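Local coordinates for protein xyloglucan-specific endo-beta-1,4-glucanase BoGH9A (Bacteroides ovatus, PDB 6DHT) that cleaves the beta-1,4-glucan backbone of xyloglucan internally, releasing xyloglucan oligosaccharides for use by a gut bacterium, at residues A110-F115 and Q200-P205; K164-A169 and Q219-W224; I183-S188 and W553-V558. One frame throughout, in Å; residues are numbered along the deposited sequence.

Contact 1 (A110-F115 and Q200-P205). With EDO (1,2-ethanediol), chain G.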
# COMPACT_ATOMS: atom_id res chain seq x y z
N ALA A 110 10.70 3.18 -6.18
CA ALA A 110 11.15 2.02 -5.38
C ALA A 110 10.00 1.20 -4.79
O ALA A 110 10.04 -0.03 -4.76
CB ALA A 110 12.09 2.47 -4.28
N ALA A 111 8.98 1.91 -4.31
CA ALA A 111 7.80 1.27 -3.75
C ALA A 111 7.11 0.38 -4.78
O ALA A 111 6.65 -0.72 -4.46
CB ALA A 111 6.87 2.31 -3.21
N LEU A 112 7.02 0.86 -6.03
CA LEU A 112 6.45 0.05 -7.09
C LEU A 112 7.38 -1.09 -7.49
O LEU A 112 6.90 -2.23 -7.72
CB LEU A 112 6.15 0.95 -8.28
CG LEU A 112 5.50 0.27 -9.48
CD1 LEU A 112 4.21 -0.46 -9.13
CD2 LEU A 112 5.24 1.30 -10.55
N LYS A 113 8.67 -0.83 -7.54
CA LYS A 113 9.64 -1.83 -7.94
C LYS A 113 9.72 -2.97 -6.92
O LYS A 113 10.15 -4.08 -7.26
CB LYS A 113 11.00 -1.16 -8.14
CG LYS A 113 12.12 -2.00 -8.68
CD LYS A 113 11.84 -2.62 -10.03
CE LYS A 113 13.11 -3.29 -10.58
NZ LYS A 113 14.18 -2.32 -10.97
N SER A 114 9.31 -2.72 -5.68
CA SER A 114 9.29 -3.78 -4.67
C SER A 114 8.46 -4.97 -5.13
O SER A 114 8.78 -6.13 -4.81
CB SER A 114 8.74 -3.26 -3.35
OG SER A 114 7.32 -3.06 -3.38
N PHE A 115 7.38 -4.71 -5.88
CA PHE A 115 6.51 -5.76 -6.37
C PHE A 115 7.25 -6.68 -7.35
O PHE A 115 7.04 -7.91 -7.34
CB PHE A 115 5.27 -5.16 -7.02
CG PHE A 115 4.32 -4.54 -6.03
CD1 PHE A 115 4.49 -3.23 -5.60
CD2 PHE A 115 3.26 -5.29 -5.51
CE1 PHE A 115 3.63 -2.69 -4.64
CE2 PHE A 115 2.41 -4.74 -4.58
CZ PHE A 115 2.61 -3.44 -4.13
N GLN A 200 6.56 7.20 -16.11
CA GLN A 200 7.38 6.53 -15.10
C GLN A 200 8.05 5.30 -15.68
O GLN A 200 7.39 4.46 -16.25
CB GLN A 200 6.46 6.12 -13.95
CG GLN A 200 7.15 5.44 -12.77
CD GLN A 200 6.16 4.88 -11.78
OE1 GLN A 200 5.15 4.28 -12.14
NE2 GLN A 200 6.48 5.02 -10.50
N LYS A 201 9.36 5.17 -15.49
CA LYS A 201 10.05 3.96 -15.90
C LYS A 201 10.92 3.45 -14.76
O LYS A 201 11.74 4.16 -14.21
CB LYS A 201 10.87 4.19 -17.18
CG LYS A 201 10.01 4.52 -18.44
CD LYS A 201 9.12 3.33 -18.85
CE LYS A 201 8.23 3.65 -20.05
NZ LYS A 201 7.52 4.95 -19.92
N ILE A 202 10.69 2.19 -14.39
CA ILE A 202 11.31 1.64 -13.18
C ILE A 202 12.26 0.48 -13.43
O ILE A 202 12.68 -0.22 -12.49
CB ILE A 202 10.23 1.20 -12.15
CG1 ILE A 202 9.29 0.15 -12.75
CG2 ILE A 202 9.43 2.40 -11.67
CD1 ILE A 202 8.41 -0.53 -11.74
N ASN A 203 12.65 0.30 -14.69
CA ASN A 203 13.60 -0.73 -15.07
C ASN A 203 13.17 -2.13 -14.64
O ASN A 203 13.85 -2.80 -13.86
CB ASN A 203 15.01 -0.40 -14.57
CG ASN A 203 16.05 -1.37 -15.09
OD1 ASN A 203 15.92 -1.92 -16.19
ND2 ASN A 203 17.08 -1.62 -14.30
N ILE A 204 12.00 -2.52 -15.13
CA ILE A 204 11.51 -3.89 -15.06
C ILE A 204 11.56 -4.48 -16.47
O ILE A 204 11.76 -3.75 -17.44
CB ILE A 204 10.07 -3.95 -14.48
CG1 ILE A 204 9.12 -3.02 -15.24
CG2 ILE A 204 10.09 -3.62 -13.01
CD1 ILE A 204 7.67 -3.19 -14.89
N PRO A 205 11.39 -5.80 -16.61
CA PRO A 205 11.50 -6.39 -17.95
C PRO A 205 10.54 -5.75 -18.96
O PRO A 205 10.83 -5.75 -20.16
CB PRO A 205 11.18 -7.87 -17.69
CG PRO A 205 11.62 -8.08 -16.28
CD PRO A 205 11.25 -6.82 -15.57
C1 EDO G . 14.51 1.49 -10.09
O1 EDO G . 15.19 0.29 -9.68
C2 EDO G . 13.27 1.70 -9.22
O2 EDO G . 13.64 1.90 -7.84
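Lys113, on helix 105-117, brings its ammonium group to two consecutive carbonyls of the loop 200-205. NZ donates to Asn203 O at 2.9 Å and to Ile202 O at 3.0 Å. The two oxygens are met differently: NZ lies almost in line with the C=O bond of Ile202 (161°) but stands well above the carbonyl plane of Asn203. The lysine chain bends at its second and fourth torsions, which brings NZ to this pair. Tyr128 O and O1 of a 1,2-ethanediol molecule, probably from the crystallisation liquor, also lie within bonding distance, so four acceptors must share three N-H groups. Asparagine suits position 203, since its backbone is left-handed there (phi 56°, psi 59°), and its ND2 reaches Gln127 O.

Apolar side chains also meet. Leu112 CG touches Ile202 CD1 at 3.8 Å, the two side chains crossing nearly at right angles. The methyl CD2 of Leu112 rests 3.4 Å from Gln200 OE1, while Gln200 NE2 donates to Asp109 OD1. Lys113 CD slides past Ile204 CG2 at 3.6 Å, so the lysine contributes apolar methylenes as well as a charged end.

Ile202 N bonds to the calcium ligand Asp213. The arrangement joins helix 105-117 of the GH9 (alpha/alpha)6-barrel domain to the loop between helices 194-199 and 213-226, which leads into a calcium site whose ion probably helps to hold it.

Contact 2 (K164-A169 and Q219-W224)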
# COMPACT_ATOMS: atom_id res chain seq x y z
N LYS A 164 2.78 -17.51 -11.56
CA LYS A 164 2.97 -16.05 -11.54
C LYS A 164 2.35 -15.49 -10.27
O LYS A 164 2.07 -16.21 -9.32
CB LYS A 164 2.45 -15.38 -12.82
CG LYS A 164 3.13 -15.89 -14.08
CD LYS A 164 2.49 -15.35 -15.34
CE LYS A 164 2.77 -13.89 -15.51
NZ LYS A 164 2.26 -13.45 -16.83
N GLY A 165 2.13 -14.19 -10.25
CA GLY A 165 1.72 -13.54 -9.01
C GLY A 165 2.87 -13.25 -8.07
O GLY A 165 3.99 -13.74 -8.23
N TRP A 166 2.58 -12.43 -7.06
CA TRP A 166 3.57 -12.03 -6.09
C TRP A 166 3.54 -12.87 -4.81
O TRP A 166 2.47 -13.26 -4.36
CB TRP A 166 3.36 -10.58 -5.63
CG TRP A 166 3.24 -9.56 -6.73
CD1 TRP A 166 4.16 -9.28 -7.69
CD2 TRP A 166 2.15 -8.65 -6.92
NE1 TRP A 166 3.70 -8.26 -8.50
CE2 TRP A 166 2.47 -7.85 -8.04
CE3 TRP A 166 0.95 -8.44 -6.26
CZ2 TRP A 166 1.62 -6.85 -8.49
CZ3 TRP A 166 0.11 -7.43 -6.71
CH2 TRP A 166 0.46 -6.66 -7.81
N TYR A 167 4.69 -13.06 -4.18
CA TYR A 167 4.70 -13.42 -2.78
C TYR A 167 3.97 -12.32 -2.00
O TYR A 167 4.18 -11.13 -2.25
CB TYR A 167 6.12 -13.53 -2.25
CG TYR A 167 6.98 -14.58 -2.89
CD1 TYR A 167 6.56 -15.90 -2.98
CD2 TYR A 167 8.25 -14.25 -3.38
CE1 TYR A 167 7.38 -16.85 -3.55
CE2 TYR A 167 9.06 -15.20 -3.96
CZ TYR A 167 8.61 -16.50 -4.03
OH TYR A 167 9.41 -17.46 -4.62
N ASP A 168 3.14 -12.70 -1.04
CA ASP A 168 2.34 -11.73 -0.31
C ASP A 168 3.15 -10.74 0.52
O ASP A 168 2.79 -9.56 0.64
CB ASP A 168 1.38 -12.44 0.63
CG ASP A 168 0.25 -11.55 1.09
OD1 ASP A 168 -0.44 -10.95 0.24
OD2 ASP A 168 0.03 -11.48 2.31
N ALA A 169 4.21 -11.21 1.18
CA ALA A 169 4.74 -10.46 2.29
C ALA A 169 6.07 -11.05 2.73
O ALA A 169 6.90 -11.39 1.89
CB ALA A 169 3.72 -10.49 3.43
N GLN A 219 -0.37 -6.56 -13.91
CA GLN A 219 -0.78 -7.68 -14.75
C GLN A 219 -0.06 -8.96 -14.36
O GLN A 219 -0.62 -10.05 -14.50
CB GLN A 219 -0.53 -7.37 -16.23
CG GLN A 219 -1.69 -7.78 -17.15
CD GLN A 219 -1.81 -9.29 -17.40
OE1 GLN A 219 -0.83 -10.00 -17.65
NE2 GLN A 219 -3.04 -9.79 -17.31
N PHE A 220 1.16 -8.83 -13.85
CA PHE A 220 1.90 -10.02 -13.45
C PHE A 220 1.12 -10.80 -12.40
O PHE A 220 1.15 -12.04 -12.37
CB PHE A 220 3.28 -9.70 -12.90
CG PHE A 220 4.15 -10.90 -12.83
CD1 PHE A 220 4.84 -11.34 -13.94
CD2 PHE A 220 4.21 -11.66 -11.67
CE1 PHE A 220 5.64 -12.48 -13.89
CE2 PHE A 220 5.00 -12.81 -11.62
CZ PHE A 220 5.70 -13.22 -12.74
N ASN A 221 0.44 -10.09 -11.51
CA ASN A 221 -0.40 -10.72 -10.52
C ASN A 221 -1.82 -10.99 -11.05
O ASN A 221 -2.38 -12.02 -10.74
CB ASN A 221 -0.45 -9.92 -9.21
CG ASN A 221 -0.99 -10.75 -8.05
OD1 ASN A 221 -0.24 -11.53 -7.47
ND2 ASN A 221 -2.26 -10.60 -7.72
N LEU A 222 -2.42 -10.07 -11.82
CA LEU A 222 -3.73 -10.33 -12.42
C LEU A 222 -3.75 -11.63 -13.22
O LEU A 222 -4.74 -12.38 -13.18
CB LEU A 222 -4.15 -9.18 -13.32
CG LEU A 222 -4.47 -7.87 -12.57
CD1 LEU A 222 -4.46 -6.64 -13.52
CD2 LEU A 222 -5.79 -7.98 -11.78
N ASP A 223 -2.68 -11.89 -13.94
CA ASP A 223 -2.61 -13.10 -14.77
C ASP A 223 -2.68 -14.34 -13.88
O ASP A 223 -3.39 -15.31 -14.18
CB ASP A 223 -1.33 -13.11 -15.59
CG ASP A 223 -1.40 -14.04 -16.77
OD1 ASP A 223 -2.51 -14.29 -17.27
OD2 ASP A 223 -0.32 -14.49 -17.20
N TRP A 224 -1.95 -14.32 -12.76
CA TRP A 224 -2.09 -15.39 -11.78
C TRP A 224 -3.53 -15.48 -11.24
O TRP A 224 -4.10 -16.57 -11.12
CB TRP A 224 -1.10 -15.24 -10.62
CG TRP A 224 -1.51 -16.11 -9.49
CD1 TRP A 224 -1.54 -17.47 -9.50
CD2 TRP A 224 -2.04 -15.71 -8.22
NE1 TRP A 224 -2.02 -17.94 -8.31
CE2 TRP A 224 -2.36 -16.88 -7.51
CE3 TRP A 224 -2.27 -14.47 -7.61
CZ2 TRP A 224 -2.88 -16.84 -6.23
CZ3 TRP A 224 -2.78 -14.45 -6.34
CH2 TRP A 224 -3.08 -15.61 -5.67
O HOH W 1 1.82 -10.54 -16.88
O HOH W 2 0.17 -11.96 -4.70
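Lys164 NZ has two partners: it forms a salt bridge with Asp223 OD2 at 2.8 Å, and it donates to a water that in turn donates to Gln219 OE1. The contact fastens a loop of the GH9 (alpha/alpha)6-barrel domain, running on toward the predicted nucleophile Asp171, along helix 213-226. NZ meets the carboxylate on its anti side, slightly out of the plane. A bend at chi3 brings the lysine chain across Phe220, with CE over one face, 3.9 Å from the ring centroid. Lysine therefore supplies both an apolar stem and a charged end.

Gly165 lies against the helix backbone, its N donating to Phe220 O at 3.2 Å from above the carbonyl plane. At its backbone angles (phi 81°) a CB would press on the carbonyl oxygen of Lys164 and crowd Trp224 CD2 and Asn221 OD1, so glycine suits the place.

Asn221 joins the next residue by two routes. Its OD1 accepts a hydrogen bond from Trp166 N in the carbonyl plane at 3.0 Å, and its amide plane lies only 12° from that of the indole, whose NE1 bonds to Glu217. Asn221 CB stands over the six-membered ring of Trp166, 3.4 Å from the centroid and 5° off the ring normal.

Contact 3 (I183-S188 and W553-V558)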
# COMPACT_ATOMS: atom_id res chain seq x y z
N ILE A 183 -3.88 -4.29 -5.73
CA ILE A 183 -4.02 -3.81 -7.10
C ILE A 183 -5.16 -2.79 -7.17
O ILE A 183 -5.00 -1.74 -7.78
CB ILE A 183 -4.29 -4.96 -8.04
CG1 ILE A 183 -3.11 -5.93 -8.10
CG2 ILE A 183 -4.58 -4.42 -9.41
CD1 ILE A 183 -3.44 -7.28 -8.69
N GLY A 184 -6.27 -3.07 -6.50
CA GLY A 184 -7.40 -2.16 -6.51
C GLY A 184 -7.04 -0.76 -6.02
O GLY A 184 -7.48 0.24 -6.59
N LEU A 185 -6.21 -0.70 -4.98
CA LEU A 185 -5.77 0.57 -4.42
C LEU A 185 -4.81 1.27 -5.39
O LEU A 185 -4.99 2.46 -5.68
CB LEU A 185 -5.11 0.35 -3.05
CG LEU A 185 -4.56 1.62 -2.40
CD1 LEU A 185 -5.64 2.67 -2.20
CD2 LEU A 185 -3.90 1.27 -1.08
N MET A 186 -3.81 0.55 -5.89
CA MET A 186 -2.82 1.17 -6.76
C MET A 186 -3.47 1.64 -8.05
O MET A 186 -3.15 2.72 -8.56
CB MET A 186 -1.63 0.26 -7.02
CG MET A 186 -0.79 0.05 -5.76
SD MET A 186 0.66 -0.96 -6.01
CE MET A 186 -0.05 -2.57 -6.06
N GLN A 187 -4.39 0.85 -8.57
CA GLN A 187 -5.10 1.22 -9.81
C GLN A 187 -6.10 2.34 -9.59
O GLN A 187 -6.49 3.03 -10.55
CB GLN A 187 -5.73 -0.04 -10.47
CG GLN A 187 -4.65 -0.91 -11.08
CD GLN A 187 -5.11 -2.08 -11.95
OE1 GLN A 187 -4.29 -2.60 -12.71
NE2 GLN A 187 -6.34 -2.54 -11.80
N SER A 188 -6.55 2.58 -8.36
CA SER A 188 -7.36 3.76 -8.05
C SER A 188 -6.50 5.01 -8.27
O SER A 188 -6.92 5.97 -8.93
CB SER A 188 -7.89 3.74 -6.61
OG SER A 188 -8.73 2.62 -6.38
N TRP A 553 0.83 -3.19 2.26
CA TRP A 553 1.49 -2.07 2.90
C TRP A 553 2.26 -1.28 1.85
O TRP A 553 2.21 -0.05 1.84
CB TRP A 553 2.40 -2.57 4.04
CG TRP A 553 1.63 -3.22 5.13
CD1 TRP A 553 0.29 -3.25 5.27
CD2 TRP A 553 2.15 -3.95 6.26
NE1 TRP A 553 -0.06 -3.93 6.39
CE2 TRP A 553 1.06 -4.39 7.01
CE3 TRP A 553 3.44 -4.27 6.69
CZ2 TRP A 553 1.20 -5.12 8.19
CZ3 TRP A 553 3.58 -5.00 7.86
CH2 TRP A 553 2.47 -5.42 8.59
N ASN A 554 2.91 -1.96 0.92
CA ASN A 554 3.55 -1.25 -0.18
C ASN A 554 2.56 -0.63 -1.16
O ASN A 554 2.88 0.38 -1.80
CB ASN A 554 4.57 -2.11 -0.89
CG ASN A 554 5.96 -1.75 -0.48
OD1 ASN A 554 6.30 -1.84 0.71
ND2 ASN A 554 6.75 -1.26 -1.41
N ALA A 555 1.35 -1.20 -1.26
CA ALA A 555 0.34 -0.61 -2.13
C ALA A 555 -0.02 0.77 -1.61
O ALA A 555 -0.17 1.71 -2.38
CB ALA A 555 -0.90 -1.48 -2.20
N ALA A 556 -0.13 0.88 -0.29
CA ALA A 556 -0.40 2.17 0.35
C ALA A 556 0.71 3.16 0.09
O ALA A 556 0.49 4.33 -0.19
CB ALA A 556 -0.61 1.99 1.85
N LEU A 557 1.95 2.69 0.23
CA LEU A 557 3.10 3.56 -0.06
C LEU A 557 3.14 4.00 -1.51
O LEU A 557 3.37 5.18 -1.78
CB LEU A 557 4.38 2.81 0.29
CG LEU A 557 5.69 3.55 0.06
CD1 LEU A 557 5.76 4.83 0.91
CD2 LEU A 557 6.88 2.64 0.32
N VAL A 558 2.91 3.10 -2.45
CA VAL A 558 2.84 3.50 -3.86
C VAL A 558 1.74 4.53 -4.07
O VAL A 558 1.93 5.54 -4.75
CB VAL A 558 2.54 2.28 -4.75
CG1 VAL A 558 2.10 2.70 -6.16
CG2 VAL A 558 3.73 1.34 -4.86
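Two buried helices of the (alpha/alpha)6-barrel domain of family 9 glycosidases, 176-192 and 551-567, run side by side here through Leu185 and Met186 on one and Ala555, Ala556 and Val558 on the other. Their axes are essentially parallel over these segments, with only 3° between their directions and a closest approach of 8.8 Å, consistent with neighbouring inner helices of such a barrel. Only apolar side chains take part, and no hydrogen bond crosses between the segments.

Met186 does most of the touching. Its CG packs 3.9 Å from Ala555 CB and also lies 3.8 Å from Ala555 O, so the side chain presses on the backbone of the facing helix as well as on its methyl group. The sulfur continues toward Val558, with SD 3.9 Å from CG1, and the two side chains cross at about a right angle. At chi3 (-77°) the chain then bends, turning CE back beside Ala555 CB at 4.1 Å. A flexible, unbranched methionine can follow this uneven surface, whereas the branched Val558 sets CG1 and CG2 against the sulfur.

Leu185 fills the other flank. Having its CG trans to the backbone N (chi1 178°) carries CD2 toward the facing helix, where it settles 3.9 Å from Ala556 N and 4.2 Å from Ala555 CB. The small methyl of Ala555, which points across, lets leucine and methionine reach the helix backbone and suits the short distance between axes. Ala556 offers its backbone N, its own methyl pointing away.

Around this pair, helix 105-117 packs Phe115 against Met186 and Ala111 against Val558. Helix 213-226 adds Met218 beside Met186, and helix 439-458 brings Met445 and Asn446 to the methyl of Ala556.

In the fold
All three contacts fall within the GH9 catalytic domain, their centres 13 to 14 Å from one another. Contact 3 lies deepest, about 4 Å from the centre of the chain, while contacts 1 and 2 sit farther out. Along the sequence the segments come in the order 110-115, 164-169, 183-188, 200-205, 219-224 and 553-558, so every pair of contacts interleaves. Phe115, on the helix of contact 1, meets Trp166 of contact 2 and Met186 of contact 3; Ile183 on helix 176-192 touches both Trp166 and Asn221. Helices 105-117, 176-192, 213-226 and 551-567 are thereby knit together, bringing the C-terminal helix of the chain against the earliest ones of the domain.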